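Local coordinates for DUF1611 domain-containing protein (Anabaena variabilis, PDB 2OBN) that is of unknown function but pairs a Rossmann-like domain with a P-loop NTPase-type domain, and so probably binds a nucleotide, at residues B[185-190]-B[217-222]. The protein carries 2 engineered substitutions. Sequence-based numbering, arbitrary orientation.
Sequences KFLATG and QMVMRY
Lys185 lies over one face of the Tyr222 ring, joining the edge strand 184-187 of a parallel alpha/beta sheet to the last turn of helix 208-222, in a domain probably of the P-loop NTPase type. The helix belongs to the beta-alpha-beta crossover between neighbouring parallel strands 184-187 and 228-231. The evidence for CH-pi contact is direct: Lys185 CE sits 3.4 Å from the Tyr222 ring centroid, 17° off the normal. Lys185 NZ follows at 4.6 Å from the same Tyr222 centroid, close to the normal, which meets the geometry of a cation-pi pair. The extended chain through chi3 lays CD over Tyr222 CG and CE over the CD1-CE1 side, and the bend at chi4 (-40°) keeps NZ above the ring. Arg221 CG, from the same helix, lies against the opposite face.

Leu187 carries the apolar centre. Leu187 CD2 meets Tyr222 CD2 at 3.6 Å and also touches CG of Met218, a selenomethionine, whereas Leu187 CD1 packs on Val219 CG2 at 4.1 Å. Extended through chi2, the Met218 chain turns at chi3 (53°), and its terminal CE comes within 4.0 Å of Thr189 CG2.

No hydrogen bond spans the two segments; the nearly antiparallel axes of strand 185-187 and helix 217-222 come no nearer than 10.2 Å, a gap filled by side chains. Behind this layer, backbone bonds from Lys185 and Leu187 fix the strand to 228-231, whose Leu229 touches both Leu187 and Val219. Thr189 OG1 bonds to Glu232 O and Gln234 NE2, while its methyl faces Met218 CE, and the side chain also touches Ile231. One bond back from that CE, Met218 SE rests 3.3 Å from Ala188 O.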
loop_
_atom_site.group_PDB
_atom_site.type_symbol
_atom_site.label_atom_id
_atom_site.label_comp_id
_atom_site.label_asym_id
_atom_site.label_seq_id
_atom_site.Cartn_x
_atom_site.Cartn_y
_atom_site.Cartn_z
ATOM N N LYS B 185 -22.908 10.921 0.712
ATOM C CA LYS B 185 -21.664 11.431 1.265
ATOM C C LYS B 185 -20.466 11.107 0.373
ATOM O O LYS B 185 -20.314 9.973 -0.087
ATOM C CB LYS B 185 -21.365 10.880 2.650
ATOM C CG LYS B 185 -20.486 11.876 3.420
ATOM C CD LYS B 185 -19.758 11.320 4.579
ATOM C CE LYS B 185 -19.215 12.457 5.469
ATOM N NZ LYS B 185 -18.658 13.649 4.764
ATOM N N PHE B 186 -19.626 12.119 0.149
ATOM C CA PHE B 186 -18.384 11.981 -0.601
ATOM C C PHE B 186 -17.263 11.767 0.422
ATOM O O PHE B 186 -17.222 12.462 1.430
ATOM C CB PHE B 186 -18.125 13.235 -1.440
ATOM C CG PHE B 186 -16.726 13.308 -1.999
ATOM C CD1 PHE B 186 -16.382 12.599 -3.132
ATOM C CD2 PHE B 186 -15.748 14.076 -1.365
ATOM C CE1 PHE B 186 -15.075 12.639 -3.630
ATOM C CE2 PHE B 186 -14.456 14.123 -1.852
ATOM C CZ PHE B 186 -14.119 13.397 -2.994
ATOM N N LEU B 187 -16.371 10.800 0.164
ATOM C CA LEU B 187 -15.237 10.482 1.059
ATOM C C LEU B 187 -13.916 10.678 0.348
ATOM O O LEU B 187 -13.660 10.060 -0.675
ATOM C CB LEU B 187 -15.342 9.051 1.574
ATOM C CG LEU B 187 -16.552 8.792 2.465
ATOM C CD1 LEU B 187 -16.604 7.331 2.835
ATOM C CD2 LEU B 187 -16.505 9.656 3.701
ATOM N N ALA B 188 -13.088 11.556 0.900
ATOM C CA ALA B 188 -11.811 11.922 0.304
ATOM C C ALA B 188 -10.730 10.928 0.685
ATOM O O ALA B 188 -10.664 10.502 1.829
ATOM C CB ALA B 188 -11.401 13.331 0.747
ATOM N N THR B 189 -9.878 10.602 -0.286
ATOM C CA THR B 189 -8.815 9.621 -0.127
ATOM C C THR B 189 -7.414 10.121 -0.606
ATOM O O THR B 189 -6.456 9.332 -0.676
ATOM C CB THR B 189 -9.175 8.371 -0.910
ATOM O OG1 THR B 189 -9.325 8.722 -2.290
ATOM C CG2 THR B 189 -10.475 7.770 -0.394
ATOM N N GLY B 190 -7.301 11.417 -0.920
ATOM C CA GLY B 190 -6.041 12.026 -1.348
ATOM C C GLY B 190 -5.932 13.412 -0.736
ATOM O O GLY B 190 -6.915 13.928 -0.190
ATOM N N GLN B 217 -11.857 2.386 8.253
ATOM C CA GLN B 217 -12.183 3.274 9.360
ATOM C C GLN B 217 -13.065 4.454 8.934
ATOM O O GLN B 217 -14.033 4.771 9.606
ATOM C CB GLN B 217 -10.892 3.795 9.992
ATOM C CG GLN B 217 -11.061 4.424 11.334
ATOM C CD GLN B 217 -9.835 5.227 11.723
ATOM O OE1 GLN B 217 -9.459 6.187 11.022
ATOM N NE2 GLN B 217 -9.210 4.855 12.851
HETATM N N MSE B 218 -12.734 5.089 7.825
HETATM C CA MSE B 218 -13.516 6.223 7.333
HETATM C C MSE B 218 -14.904 5.775 6.884
HETATM O O MSE B 218 -15.910 6.419 7.184
HETATM C CB MSE B 218 -12.780 6.902 6.168
HETATM C CG MSE B 218 -13.479 8.128 5.598
HETATM SE SE MSE B 218 -12.412 8.995 4.208
HETATM C CE MSE B 218 -12.160 7.427 3.176
ATOM N N VAL B 219 -14.937 4.669 6.151
ATOM C CA VAL B 219 -16.183 4.097 5.632
ATOM C C VAL B 219 -17.113 3.641 6.766
ATOM O O VAL B 219 -18.330 3.801 6.671
ATOM C CB VAL B 219 -15.878 2.939 4.654
ATOM C CG1 VAL B 219 -17.110 2.120 4.348
ATOM C CG2 VAL B 219 -15.225 3.503 3.347
HETATM N N MSE B 220 -16.559 3.080 7.833
HETATM C CA MSE B 220 -17.396 2.679 8.979
HETATM C C MSE B 220 -17.907 3.888 9.773
HETATM O O MSE B 220 -18.931 3.807 10.435
HETATM C CB MSE B 220 -16.631 1.749 9.920
HETATM C CG MSE B 220 -16.242 0.418 9.320
HETATM SE SE MSE B 220 -17.762 -0.646 8.846
HETATM C CE MSE B 220 -18.405 -1.102 10.590
ATOM N N ARG B 221 -17.190 5.003 9.697
ATOM C CA ARG B 221 -17.540 6.219 10.422
ATOM C C ARG B 221 -18.828 6.882 9.913
ATOM O O ARG B 221 -19.576 7.445 10.703
ATOM C CB ARG B 221 -16.340 7.196 10.397
ATOM C CG ARG B 221 -16.558 8.559 11.056
ATOM C CD ARG B 221 -15.284 9.102 11.733
ATOM N NE ARG B 221 -14.061 8.869 10.971
ATOM N N TYR B 222 -19.104 6.780 8.615
ATOM C CA TYR B 222 -20.290 7.417 8.017
ATOM C C TYR B 222 -21.329 6.460 7.441
ATOM O O TYR B 222 -22.475 6.845 7.285
ATOM C CB TYR B 222 -19.849 8.388 6.904
ATOM C CG TYR B 222 -18.856 9.415 7.397
ATOM C CD1 TYR B 222 -19.274 10.517 8.156
ATOM C CD2 TYR B 222 -17.491 9.277 7.123
ATOM C CE1 TYR B 222 -18.351 11.457 8.635
ATOM C CE2 TYR B 222 -16.567 10.209 7.579
ATOM C CZ TYR B 222 -16.996 11.291 8.340
ATOM O OH TYR B 222 -16.065 12.200 8.786
#